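Local atomic coordinates of 3-dehydroquinate dehydratase (Zymomonas mobilis subsp. mobilis, PDB entry 6SMF), a protein that probably catalyses the trans-dehydration of 3-dehydroquinate to 3-dehydroshikimate through an enolate intermediate, the third step of chorismate biosynthesis, working as a homododecamer. Residues Pro16-Leu21 against Val106-Pro111; Glu35-Lys40 against Glu137-Ala142; Val50-Arg55 against Leu141-Ala146. All blocks are in the same frame, centred on the assembly; numbering follows the deposited sequence.

Contact 1: Pro16-Leu21 against Val106-Pro111; sequences PNLNLL and VHLSNP
At the C-terminal edge of the parallel sheet, where a flavodoxin-like fold such as that of type II dehydroquinases keeps its active site, Leu18 and Leu21 of one loop meet Leu108 of another. Leu108 follows directly on strand 103-107, whose last residue, His107, is the predicted proton donor; the backbone N of Leu108 and the OG of Ser109 hydrogen-bond a citrate, probably from the crystallisation liquor, which is consistent with the predicted substrate-binding role of both residues. The 3-10 turn of residues 18-20 carries Leu18, and Leu21 follows it directly, its N hydrogen-bonded to Leu18 O; both side chains reach the same methyl, CD1 of Leu108. They approach it differently. The Leu18 side chain slides past that of Leu108 in the opposite direction, its CD2 lying 3.8 Å from Leu108 CD1. Leu21 comes tip to tip, because its CG is turned anti to the backbone N (chi1 -151°) and its forked end is sent across to Leu108. Branched, uncharged leucines suit this place: they join two loops by apolar packing. Leu108 CD1 sits against both prongs of Leu21, 3.8 Å from CD1 and 3.6 Å from CD2.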
ATOM      1  N   PRO A  16     -23.088 -15.994 -10.543  1.00 60.28           N
ATOM      2  CA  PRO A  16     -23.748 -16.419  -9.319  1.00 60.47           C
ATOM      3  C   PRO A  16     -24.719 -15.353  -8.817  1.00 62.73           C
ATOM      4  O   PRO A  16     -24.467 -14.186  -9.009  1.00 61.48           O
ATOM      5  CB  PRO A  16     -22.606 -16.662  -8.326  1.00 60.12           C
ATOM      6  CG  PRO A  16     -21.443 -15.834  -8.878  1.00 59.56           C
ATOM      7  CD  PRO A  16     -21.637 -15.798 -10.376  1.00 58.22           C
ATOM      8  N   ASN A  17     -25.806 -15.829  -8.213  1.00 66.27           N
ATOM      9  CA  ASN A  17     -26.780 -15.034  -7.443  1.00 68.17           C
ATOM     10  C   ASN A  17     -27.738 -14.253  -8.367  1.00 70.68           C
ATOM     11  O   ASN A  17     -28.795 -13.769  -7.889  1.00 74.79           O
ATOM     12  CB  ASN A  17     -26.011 -14.195  -6.438  1.00 67.50           C
ATOM     13  CG  ASN A  17     -25.206 -15.061  -5.499  1.00 65.76           C
ATOM     14  OD1 ASN A  17     -25.784 -15.894  -4.787  1.00 66.14           O
ATOM     15  ND2 ASN A  17     -23.900 -14.833  -5.466  1.00 62.45           N
ATOM     16  N   LEU A  18     -27.448 -14.134  -9.653  1.00 69.58           N
ATOM     17  CA  LEU A  18     -28.368 -13.418 -10.565  1.00 72.00           C
ATOM     18  C   LEU A  18     -29.677 -14.202 -10.713  1.00 76.17           C
ATOM     19  O   LEU A  18     -30.708 -13.581 -11.009  1.00 75.83           O
ATOM     20  CB  LEU A  18     -27.659 -13.241 -11.900  1.00 71.01           C
ATOM     21  CG  LEU A  18     -26.558 -12.202 -11.886  1.00 68.57           C
ATOM     22  CD1 LEU A  18     -25.694 -12.308 -13.118  1.00 71.48           C
ATOM     23  CD2 LEU A  18     -27.153 -10.837 -11.806  1.00 68.92           C
ATOM     24  N   ASN A  19     -29.623 -15.518 -10.502  1.00 76.49           N
ATOM     25  CA  ASN A  19     -30.828 -16.387 -10.439  1.00 79.07           C
ATOM     26  C   ASN A  19     -31.790 -15.919  -9.338  1.00 78.91           C
ATOM     27  O   ASN A  19     -32.963 -16.331  -9.435  1.00 85.37           O
ATOM     28  CB  ASN A  19     -30.441 -17.863 -10.291  1.00 78.86           C
ATOM     29  CG  ASN A  19     -29.576 -18.174  -9.093  1.00 80.11           C
ATOM     30  OD1 ASN A  19     -28.571 -17.493  -8.873  1.00 80.51           O
ATOM     31  ND2 ASN A  19     -29.981 -19.155  -8.291  1.00 77.97           N
ATOM     32  N   LEU A  20     -31.364 -15.075  -8.384  1.00 77.93           N
ATOM     33  CA  LEU A  20     -32.213 -14.624  -7.223  1.00 83.00           C
ATOM     34  C   LEU A  20     -32.916 -13.293  -7.512  1.00 81.49           C
ATOM     35  O   LEU A  20     -33.719 -12.847  -6.670  1.00 81.73           O
ATOM     36  CB  LEU A  20     -31.374 -14.436  -5.957  1.00 82.67           C
ATOM     37  CG  LEU A  20     -30.602 -15.651  -5.468  1.00 83.34           C
ATOM     38  CD1 LEU A  20     -29.946 -15.333  -4.144  1.00 85.84           C
ATOM     39  CD2 LEU A  20     -31.497 -16.850  -5.317  1.00 83.32           C
ATOM     40  N   LEU A  21     -32.595 -12.686  -8.647  1.00 82.38           N
ATOM     41  CA  LEU A  21     -33.168 -11.399  -9.092  1.00 88.34           C
ATOM     42  C   LEU A  21     -34.685 -11.443  -8.935  1.00 92.30           C
ATOM     43  O   LEU A  21     -35.286 -12.415  -9.377  1.00 94.16           O
ATOM     44  CB  LEU A  21     -32.753 -11.188 -10.547  1.00 93.16           C
ATOM     45  CG  LEU A  21     -32.593  -9.763 -11.066  1.00 97.22           C
ATOM     46  CD1 LEU A  21     -31.737  -8.877 -10.160  1.00 89.34           C
ATOM     47  CD2 LEU A  21     -31.999  -9.825 -12.467  1.00 97.66           C
ATOM     48  N   VAL A 106     -21.497  -7.137 -18.987  1.00 63.74           N
ATOM     49  CA  VAL A 106     -22.794  -6.545 -18.578  1.00 64.82           C
ATOM     50  C   VAL A 106     -22.940  -6.586 -17.053  1.00 62.43           C
ATOM     51  O   VAL A 106     -22.598  -7.596 -16.442  1.00 61.43           O
ATOM     52  CB  VAL A 106     -23.934  -7.265 -19.305  1.00 67.05           C
ATOM     53  CG1 VAL A 106     -25.229  -7.127 -18.566  1.00 70.82           C
ATOM     54  CG2 VAL A 106     -24.065  -6.713 -20.701  1.00 70.14           C
ATOM     55  N   HIS A 107     -23.422  -5.484 -16.485  1.00 60.61           N
ATOM     56  CA  HIS A 107     -23.917  -5.389 -15.097  1.00 64.67           C
ATOM     57  C   HIS A 107     -25.256  -4.643 -15.113  1.00 66.86           C
ATOM     58  O   HIS A 107     -25.379  -3.611 -15.797  1.00 63.97           O
ATOM     59  CB  HIS A 107     -22.918  -4.694 -14.147  1.00 63.25           C
ATOM     60  CG  HIS A 107     -21.543  -5.256 -14.254  1.00 62.19           C
ATOM     61  ND1 HIS A 107     -21.216  -6.495 -13.760  1.00 62.42           N
ATOM     62  CD2 HIS A 107     -20.424  -4.756 -14.828  1.00 60.78           C
ATOM     63  CE1 HIS A 107     -19.943  -6.705 -13.973  1.00 62.50           C
ATOM     64  NE2 HIS A 107     -19.439  -5.648 -14.646  1.00 59.55           N
ATOM     65  N   LEU A 108     -26.202  -5.157 -14.335  1.00 66.00           N
ATOM     66  CA  LEU A 108     -27.460  -4.476 -14.008  1.00 69.72           C
ATOM     67  C   LEU A 108     -27.155  -3.164 -13.299  1.00 69.75           C
ATOM     68  O   LEU A 108     -27.720  -2.135 -13.685  1.00 71.51           O
ATOM     69  CB  LEU A 108     -28.273  -5.403 -13.105  1.00 73.42           C
ATOM     70  CG  LEU A 108     -28.712  -6.741 -13.701  1.00 75.63           C
ATOM     71  CD1 LEU A 108     -29.113  -7.684 -12.567  1.00 77.57           C
ATOM     72  CD2 LEU A 108     -29.871  -6.536 -14.682  1.00 80.06           C
ATOM     73  N   SER A 109     -26.386  -3.230 -12.210  1.00 70.37           N
ATOM     74  CA  SER A 109     -26.059  -2.047 -11.377  1.00 69.40           C
ATOM     75  C   SER A 109     -24.760  -1.448 -11.936  1.00 68.62           C
ATOM     76  O   SER A 109     -24.151  -2.055 -12.859  1.00 63.68           O
ATOM     77  CB  SER A 109     -25.920  -2.433  -9.949  1.00 71.56           C
ATOM     78  OG  SER A 109     -24.764  -3.236  -9.805  1.00 72.41           O
ATOM     79  N   ASN A 110     -24.375  -0.287 -11.442  1.00 66.81           N
ATOM     80  CA  ASN A 110     -23.074   0.328 -11.765  1.00 67.35           C
ATOM     81  C   ASN A 110     -22.110  -0.094 -10.662  1.00 64.07           C
ATOM     82  O   ASN A 110     -22.175   0.420  -9.542  1.00 62.99           O
ATOM     83  CB  ASN A 110     -23.223   1.849 -11.894  1.00 68.63           C
ATOM     84  CG  ASN A 110     -21.910   2.587 -12.079  1.00 65.76           C
ATOM     85  OD1 ASN A 110     -20.836   1.979 -12.185  1.00 59.07           O
ATOM     86  ND2 ASN A 110     -22.007   3.911 -12.113  1.00 67.95           N
ATOM     87  N   PRO A 111     -21.194  -1.038 -10.924  1.00 58.68           N
ATOM     88  CA  PRO A 111     -20.330  -1.545  -9.864  1.00 60.62           C
ATOM     89  C   PRO A 111     -19.387  -0.462  -9.298  1.00 61.73           C
ATOM     90  O   PRO A 111     -19.008  -0.572  -8.171  1.00 61.54           O
ATOM     91  CB  PRO A 111     -19.551  -2.694 -10.508  1.00 58.86           C
ATOM     92  CG  PRO A 111     -19.778  -2.586 -11.997  1.00 56.72           C
ATOM     93  CD  PRO A 111     -20.953  -1.668 -12.213  1.00 59.44           C
TER

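Contact 2: Glu35-Lys40 against Glu137-Ala142; sequences EDIANK and ESYSLA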
ATOM      1  N   GLU A  35     -35.657 -14.700 -15.434  1.00 99.76           N
ATOM      2  CA  GLU A  35     -36.536 -15.261 -16.507  1.00108.05           C
ATOM      3  C   GLU A  35     -37.139 -14.111 -17.340  1.00104.19           C
ATOM      4  O   GLU A  35     -37.038 -14.140 -18.596  1.00107.66           O
ATOM      5  CB  GLU A  35     -37.677 -16.133 -15.956  1.00120.78           C
ATOM      6  CG  GLU A  35     -37.340 -17.608 -15.775  1.00129.53           C
ATOM      7  CD  GLU A  35     -37.166 -18.446 -17.044  1.00135.58           C
ATOM      8  OE1 GLU A  35     -38.222 -18.897 -17.598  1.00132.30           O
ATOM      9  OE2 GLU A  35     -35.964 -18.656 -17.472  1.00120.76           O
ATOM     10  N   ASP A  36     -37.725 -13.122 -16.667  1.00101.26           N
ATOM     11  CA  ASP A  36     -38.334 -11.924 -17.308  1.00102.72           C
ATOM     12  C   ASP A  36     -37.322 -11.330 -18.294  1.00 98.00           C
ATOM     13  O   ASP A  36     -37.704 -10.968 -19.407  1.00101.67           O
ATOM     14  CB  ASP A  36     -38.773 -10.864 -16.290  1.00103.15           C
ATOM     15  CG  ASP A  36     -39.996 -11.200 -15.459  1.00107.96           C
ATOM     16  OD1 ASP A  36     -40.850 -12.039 -15.900  1.00116.37           O
ATOM     17  OD2 ASP A  36     -40.094 -10.589 -14.385  1.00112.19           O
ATOM     18  N   ILE A  37     -36.059 -11.254 -17.904  1.00 92.83           N
ATOM     19  CA  ILE A  37     -34.975 -10.648 -18.726  1.00 90.87           C
ATOM     20  C   ILE A  37     -34.674 -11.572 -19.917  1.00 92.03           C
ATOM     21  O   ILE A  37     -34.517 -11.040 -21.049  1.00 92.91           O
ATOM     22  CB  ILE A  37     -33.755 -10.346 -17.831  1.00 83.22           C
ATOM     23  CG1 ILE A  37     -34.044  -9.113 -16.977  1.00 82.55           C
ATOM     24  CG2 ILE A  37     -32.485 -10.184 -18.640  1.00 79.71           C
ATOM     25  CD1 ILE A  37     -32.968  -8.781 -15.979  1.00 81.32           C
ATOM     26  N   ALA A  38     -34.602 -12.887 -19.667  1.00 93.79           N
ATOM     27  CA  ALA A  38     -34.464 -13.949 -20.692  1.00 97.76           C
ATOM     28  C   ALA A  38     -35.593 -13.808 -21.724  1.00102.39           C
ATOM     29  O   ALA A  38     -35.318 -13.917 -22.947  1.00107.40           O
ATOM     30  CB  ALA A  38     -34.462 -15.313 -20.043  1.00 97.79           C
ATOM     31  N   ASN A  39     -36.821 -13.576 -21.262  1.00102.87           N
ATOM     32  CA  ASN A  39     -38.009 -13.446 -22.147  1.00106.47           C
ATOM     33  C   ASN A  39     -37.855 -12.176 -22.984  1.00103.26           C
ATOM     34  O   ASN A  39     -38.000 -12.268 -24.218  1.00104.56           O
ATOM     35  CB  ASN A  39     -39.317 -13.522 -21.344  1.00112.47           C
ATOM     36  CG  ASN A  39     -39.546 -14.929 -20.720  1.00117.71           C
ATOM     37  OD1 ASN A  39     -38.839 -15.932 -21.017  1.00121.49           O
ATOM     38  ND2 ASN A  39     -40.559 -15.022 -19.861  1.00119.89           N
ATOM     39  N   LYS A  40     -37.503 -11.043 -22.347  1.00103.84           N
ATOM     40  CA  LYS A  40     -37.278  -9.748 -23.056  1.00104.29           C
ATOM     41  C   LYS A  40     -36.303 -10.000 -24.215  1.00104.35           C
ATOM     42  O   LYS A  40     -36.625  -9.562 -25.368  1.00104.31           O
ATOM     43  CB  LYS A  40     -36.724  -8.673 -22.120  1.00102.17           C
ATOM     44  CG  LYS A  40     -37.678  -7.605 -21.591  1.00108.30           C
ATOM     45  CD  LYS A  40     -36.904  -6.590 -20.670  1.00112.91           C
ATOM     46  CE  LYS A  40     -37.293  -5.121 -20.805  1.00114.01           C
ATOM     47  NZ  LYS A  40     -38.766  -4.970 -20.944  1.00115.84           N
ATOM     48  N   GLU A 137     -32.022  -3.231 -19.345  1.00 84.02           N
ATOM     49  CA  GLU A 137     -31.588  -2.435 -20.527  1.00 85.71           C
ATOM     50  C   GLU A 137     -30.084  -2.640 -20.767  1.00 79.75           C
ATOM     51  O   GLU A 137     -29.719  -2.516 -21.931  1.00 79.92           O
ATOM     52  CB  GLU A 137     -31.983  -0.952 -20.409  1.00 91.08           C
ATOM     53  CG  GLU A 137     -33.462  -0.674 -20.671  1.00102.53           C
ATOM     54  CD  GLU A 137     -34.117  -1.419 -21.859  1.00113.20           C
ATOM     55  OE1 GLU A 137     -33.555  -1.354 -23.013  1.00115.57           O
ATOM     56  OE2 GLU A 137     -35.171  -2.121 -21.646  1.00113.08           O
ATOM     57  N   SER A 138     -29.258  -2.930 -19.745  1.00 74.59           N
ATOM     58  CA  SER A 138     -27.817  -3.258 -19.916  1.00 77.21           C
ATOM     59  C   SER A 138     -27.680  -4.440 -20.899  1.00 77.42           C
ATOM     60  O   SER A 138     -26.883  -4.368 -21.840  1.00 79.86           O
ATOM     61  CB  SER A 138     -27.081  -3.525 -18.599  1.00 76.23           C
ATOM     62  OG  SER A 138     -26.930  -2.339 -17.809  1.00 73.23           O
ATOM     63  N   TYR A 139     -28.447  -5.493 -20.697  1.00 77.39           N
ATOM     64  CA  TYR A 139     -28.481  -6.673 -21.599  1.00 82.36           C
ATOM     65  C   TYR A 139     -29.009  -6.279 -22.990  1.00 87.08           C
ATOM     66  O   TYR A 139     -28.393  -6.679 -24.003  1.00 87.39           O
ATOM     67  CB  TYR A 139     -29.341  -7.791 -20.992  1.00 82.82           C
ATOM     68  CG  TYR A 139     -28.733  -8.441 -19.771  1.00 80.79           C
ATOM     69  CD1 TYR A 139     -28.960  -7.927 -18.501  1.00 78.08           C
ATOM     70  CD2 TYR A 139     -27.966  -9.595 -19.881  1.00 75.56           C
ATOM     71  CE1 TYR A 139     -28.444  -8.538 -17.378  1.00 73.13           C
ATOM     72  CE2 TYR A 139     -27.450 -10.215 -18.758  1.00 71.96           C
ATOM     73  CZ  TYR A 139     -27.677  -9.673 -17.512  1.00 68.36           C
ATOM     74  OH  TYR A 139     -27.150 -10.256 -16.401  1.00 70.83           O
ATOM     75  N   SER A 140     -30.124  -5.544 -23.062  1.00 87.76           N
ATOM     76  CA  SER A 140     -30.772  -5.204 -24.349  1.00 91.37           C
ATOM     77  C   SER A 140     -29.764  -4.427 -25.221  1.00 89.21           C
ATOM     78  O   SER A 140     -29.615  -4.793 -26.410  1.00 94.96           O
ATOM     79  CB  SER A 140     -32.147  -4.535 -24.166  1.00 94.11           C
ATOM     80  OG  SER A 140     -32.149  -3.127 -24.378  1.00 99.47           O
ATOM     81  N   LEU A 141     -29.067  -3.435 -24.664  1.00 85.93           N
ATOM     82  CA  LEU A 141     -28.020  -2.620 -25.356  1.00 83.14           C
ATOM     83  C   LEU A 141     -26.873  -3.514 -25.836  1.00 81.36           C
ATOM     84  O   LEU A 141     -26.369  -3.338 -26.983  1.00 84.24           O
ATOM     85  CB  LEU A 141     -27.464  -1.578 -24.392  1.00 81.46           C
ATOM     86  CG  LEU A 141     -28.389  -0.409 -24.064  1.00 81.38           C
ATOM     87  CD1 LEU A 141     -27.948   0.266 -22.771  1.00 81.60           C
ATOM     88  CD2 LEU A 141     -28.376   0.601 -25.189  1.00 82.44           C
ATOM     89  N   ALA A 142     -26.464  -4.424 -24.971  1.00 78.07           N
ATOM     90  CA  ALA A 142     -25.396  -5.410 -25.237  1.00 77.50           C
ATOM     91  C   ALA A 142     -25.833  -6.264 -26.436  1.00 81.87           C
ATOM     92  O   ALA A 142     -25.027  -6.463 -27.346  1.00 85.68           O
ATOM     93  CB  ALA A 142     -25.152  -6.221 -23.976  1.00 74.45           C
TER
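Ile37 lays its CG2 methyl over one face of the Tyr139 ring, offset toward the rim and nearest to CD1 at 4.2 Å, the two side chains crossing at about a right angle. Ile37 CG1 lies beside the backbone N (chi1 -75°), which leaves CG2 on the far side from that nitrogen, where it meets the ring. An isoleucine fits here because its branch close to the backbone puts a methyl directly into the seam between the helices, and a tyrosine because its flat face accepts a methyl while its hydroxyl, at the far end of the ring, is hydrogen-bonded to Asn14 OD1 and to ND2 of Asn81, a predicted substrate-binding residue. Helices 34-48 and 136-147 lie side by side on one face of the parallel sheet, as in the three-layer alpha/beta/alpha sandwich of the flavodoxin-like fold. Toward solvent the seam turns polar, with the long chains of Lys40 and Glu137 crossing. Lys40 CE approaches Glu137 OE2 to 3.8 Å, but Lys40 NZ stays 4.6 Å from that Glu137 OE2, so opposite charges are near each other without a close ion pair; any attraction is probably modest. The other carboxylate oxygen, Glu137 OE1, accepts a hydrogen bond from Ser140 OG at 2.6 Å, the hydroxyl coming from above the carboxylate plane, 45° out of it.

Contact 3: Val50-Arg55 against Leu141-Ala146; sequences VTVEIR and LALDAA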
ATOM      1  N   VAL A  50     -31.208 -13.181 -34.671  1.00114.77           N
ATOM      2  CA  VAL A  50     -30.094 -13.943 -34.037  1.00110.91           C
ATOM      3  C   VAL A  50     -30.719 -14.913 -33.038  1.00110.41           C
ATOM      4  O   VAL A  50     -31.826 -14.604 -32.555  1.00115.32           O
ATOM      5  CB  VAL A  50     -29.083 -12.988 -33.380  1.00105.38           C
ATOM      6  CG1 VAL A  50     -28.612 -11.906 -34.344  1.00107.53           C
ATOM      7  CG2 VAL A  50     -29.625 -12.334 -32.130  1.00102.69           C
ATOM      8  N   THR A  51     -30.097 -16.071 -32.803  1.00107.49           N
ATOM      9  CA  THR A  51     -30.529 -16.947 -31.691  1.00103.71           C
ATOM     10  C   THR A  51     -29.637 -16.587 -30.510  1.00 99.32           C
ATOM     11  O   THR A  51     -28.510 -16.049 -30.680  1.00 96.00           O
ATOM     12  CB  THR A  51     -30.637 -18.442 -32.034  1.00106.62           C
ATOM     13  OG1 THR A  51     -29.427 -19.044 -31.605  1.00102.29           O
ATOM     14  CG2 THR A  51     -30.973 -18.764 -33.481  1.00111.69           C
ATOM     15  N   VAL A  52     -30.142 -16.865 -29.325  1.00 97.53           N
ATOM     16  CA  VAL A  52     -29.571 -16.333 -28.067  1.00 92.99           C
ATOM     17  C   VAL A  52     -29.539 -17.524 -27.109  1.00 92.60           C
ATOM     18  O   VAL A  52     -30.597 -18.168 -26.991  1.00 93.93           O
ATOM     19  CB  VAL A  52     -30.470 -15.152 -27.644  1.00 95.14           C
ATOM     20  CG1 VAL A  52     -31.358 -15.471 -26.459  1.00 98.06           C
ATOM     21  CG2 VAL A  52     -29.704 -13.858 -27.446  1.00 89.37           C
ATOM     22  N   GLU A  53     -28.378 -17.906 -26.566  1.00 87.10           N
ATOM     23  CA  GLU A  53     -28.307 -19.072 -25.650  1.00 89.02           C
ATOM     24  C   GLU A  53     -28.002 -18.522 -24.273  1.00 84.02           C
ATOM     25  O   GLU A  53     -26.890 -18.034 -24.088  1.00 89.72           O
ATOM     26  CB  GLU A  53     -27.282 -20.142 -26.024  1.00 92.67           C
ATOM     27  CG  GLU A  53     -27.744 -21.519 -25.562  1.00 95.15           C
ATOM     28  CD  GLU A  53     -28.631 -22.134 -26.628  1.00107.95           C
ATOM     29  OE1 GLU A  53     -29.867 -22.074 -26.506  1.00117.00           O
ATOM     30  OE2 GLU A  53     -28.092 -22.645 -27.641  1.00120.25           O
ATOM     31  N   ILE A  54     -28.971 -18.598 -23.369  1.00 86.18           N
ATOM     32  CA  ILE A  54     -28.997 -17.898 -22.053  1.00 83.44           C
ATOM     33  C   ILE A  54     -28.811 -18.949 -20.961  1.00 82.56           C
ATOM     34  O   ILE A  54     -29.623 -19.859 -20.904  1.00 81.27           O
ATOM     35  CB  ILE A  54     -30.318 -17.123 -21.871  1.00 85.84           C
ATOM     36  CG1 ILE A  54     -30.599 -16.221 -23.080  1.00 88.54           C
ATOM     37  CG2 ILE A  54     -30.312 -16.358 -20.557  1.00 84.26           C
ATOM     38  CD1 ILE A  54     -31.766 -15.255 -22.906  1.00 91.61           C
ATOM     39  N   ARG A  55     -27.830 -18.746 -20.085  1.00 79.85           N
ATOM     40  CA  ARG A  55     -27.433 -19.700 -19.036  1.00 80.90           C
ATOM     41  C   ARG A  55     -27.026 -18.930 -17.770  1.00 81.52           C
ATOM     42  O   ARG A  55     -26.615 -17.747 -17.860  1.00 79.35           O
ATOM     43  CB  ARG A  55     -26.241 -20.494 -19.568  1.00 84.35           C
ATOM     44  CG  ARG A  55     -26.602 -21.324 -20.783  1.00 90.45           C
ATOM     45  CD  ARG A  55     -25.514 -22.261 -21.268  1.00 94.79           C
ATOM     46  NE  ARG A  55     -26.098 -22.877 -22.463  1.00107.32           N
ATOM     47  CZ  ARG A  55     -25.522 -23.802 -23.225  1.00108.91           C
ATOM     48  NH1 ARG A  55     -24.298 -24.265 -22.976  1.00105.10           N
ATOM     49  NH2 ARG A  55     -26.224 -24.254 -24.235  1.00114.78           N
ATOM     50  N   LEU A 141     -29.067  -3.435 -24.664  1.00 85.93           N
ATOM     51  CA  LEU A 141     -28.020  -2.620 -25.356  1.00 83.14           C
ATOM     52  C   LEU A 141     -26.873  -3.514 -25.836  1.00 81.36           C
ATOM     53  O   LEU A 141     -26.369  -3.338 -26.983  1.00 84.24           O
ATOM     54  CB  LEU A 141     -27.464  -1.578 -24.392  1.00 81.46           C
ATOM     55  CG  LEU A 141     -28.389  -0.409 -24.064  1.00 81.38           C
ATOM     56  CD1 LEU A 141     -27.948   0.266 -22.771  1.00 81.60           C
ATOM     57  CD2 LEU A 141     -28.376   0.601 -25.189  1.00 82.44           C
ATOM     58  N   ALA A 142     -26.464  -4.424 -24.971  1.00 78.07           N
ATOM     59  CA  ALA A 142     -25.396  -5.410 -25.237  1.00 77.50           C
ATOM     60  C   ALA A 142     -25.833  -6.264 -26.436  1.00 81.87           C
ATOM     61  O   ALA A 142     -25.027  -6.463 -27.346  1.00 85.68           O
ATOM     62  CB  ALA A 142     -25.152  -6.221 -23.976  1.00 74.45           C
ATOM     63  N   LEU A 143     -27.091  -6.692 -26.479  1.00 80.12           N
ATOM     64  CA  LEU A 143     -27.577  -7.584 -27.557  1.00 84.33           C
ATOM     65  C   LEU A 143     -27.618  -6.811 -28.893  1.00 88.71           C
ATOM     66  O   LEU A 143     -27.236  -7.438 -29.921  1.00 90.72           O
ATOM     67  CB  LEU A 143     -28.917  -8.215 -27.163  1.00 83.30           C
ATOM     68  CG  LEU A 143     -29.503  -9.204 -28.181  1.00 88.54           C
ATOM     69  CD1 LEU A 143     -28.488 -10.242 -28.669  1.00 87.35           C
ATOM     70  CD2 LEU A 143     -30.732  -9.903 -27.613  1.00 91.10           C
ATOM     71  N   ASP A 144     -28.022  -5.521 -28.905  1.00 91.84           N
ATOM     72  CA  ASP A 144     -27.994  -4.666 -30.134  0.50 94.91           C
ATOM     73  C   ASP A 144     -26.528  -4.555 -30.599  1.00 91.90           C
ATOM     74  O   ASP A 144     -26.246  -4.785 -31.760  1.00 92.56           O
ATOM     75  CB  ASP A 144     -28.559  -3.249 -29.934  0.50 96.73           C
ATOM     76  CG  ASP A 144     -30.075  -3.051 -29.995  0.50101.56           C
ATOM     77  OD1 ASP A 144     -30.735  -3.528 -30.954  0.50104.92           O
ATOM     78  OD2 ASP A 144     -30.596  -2.349 -29.098  0.50103.73           O
ATOM     79  N   ALA A 145     -25.615  -4.218 -29.695  1.00 90.63           N
ATOM     80  CA  ALA A 145     -24.200  -3.957 -30.055  1.00 89.62           C
ATOM     81  C   ALA A 145     -23.568  -5.246 -30.638  1.00 92.36           C
ATOM     82  O   ALA A 145     -22.747  -5.159 -31.615  1.00 92.12           O
ATOM     83  CB  ALA A 145     -23.503  -3.463 -28.822  1.00 83.46           C
ATOM     84  N   ALA A 146     -23.943  -6.378 -30.012  1.00 88.05           N
ATOM     85  CA  ALA A 146     -23.467  -7.754 -30.278  1.00 86.61           C
ATOM     86  C   ALA A 146     -23.948  -8.223 -31.651  1.00 94.10           C
ATOM     87  O   ALA A 146     -23.177  -8.911 -32.356  1.00 97.17           O
ATOM     88  CB  ALA A 146     -23.959  -8.646 -29.171  1.00 79.70           C
TER
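A chi1 of -178° extends Leu143 away from its own backbone nitrogen and swings its forked end off helix 136-147 toward Val52, which meets it with CG2. This is helix-on-sheet packing in a flavodoxin-like alpha/beta fold: the C-terminal helix lies on one face of the parallel sheet and Leu143 stretches to strand 51-56, the outermost strand on that side within the chain. Both prongs of the leucine take part, Val52 CG2 lying 4.0 Å from Leu143 CD1 and 4.1 Å from CD2, and the two side chains cross obliquely. Valine suits a strand, where its beta-branch is easily accommodated, and its short side chain offers a methyl surface to the helix; leucine, longer and branched farther out, can span the gap, for Leu143 CA lies 9.0 Å from Val52 CA. Leu143 also rests on Ile10 of strand 9-14, Ile79 of strand 77-81 and Gln44 of helix 34-48, so it meets both the sheet and helix 34-48. Ala142 and Ala146, too small to hold the helix off, face the strands nearer the middle. Just before the strand begins, Val50 extends the apolar patch, its CG2 reaching Leu143 CD1 at 4.2 Å.

How the contacts relate
From the N terminus, the chain runs through strand 9-14 into the loop 16-21, then helix 34-48 and strand 51-56; each later receives a partner from the C-terminal half. Contact 1 closes first, when the chain leaves strand 103-107, spanning 84 intervening residues. Contacts 2 and 3 start inside that span and close beyond it on helix 136-147, so both cross contact 1. They end on the same helix and share Leu141 and Ala142, with contact 3 one helical turn farther on. Contacts 1 and 2 touch where Leu108 CD2 lies 3.6 Å from Tyr139 CE1. Together the three tie the active-site loops at the edge of the sheet, two helices on one of its faces and an outer strand to one another.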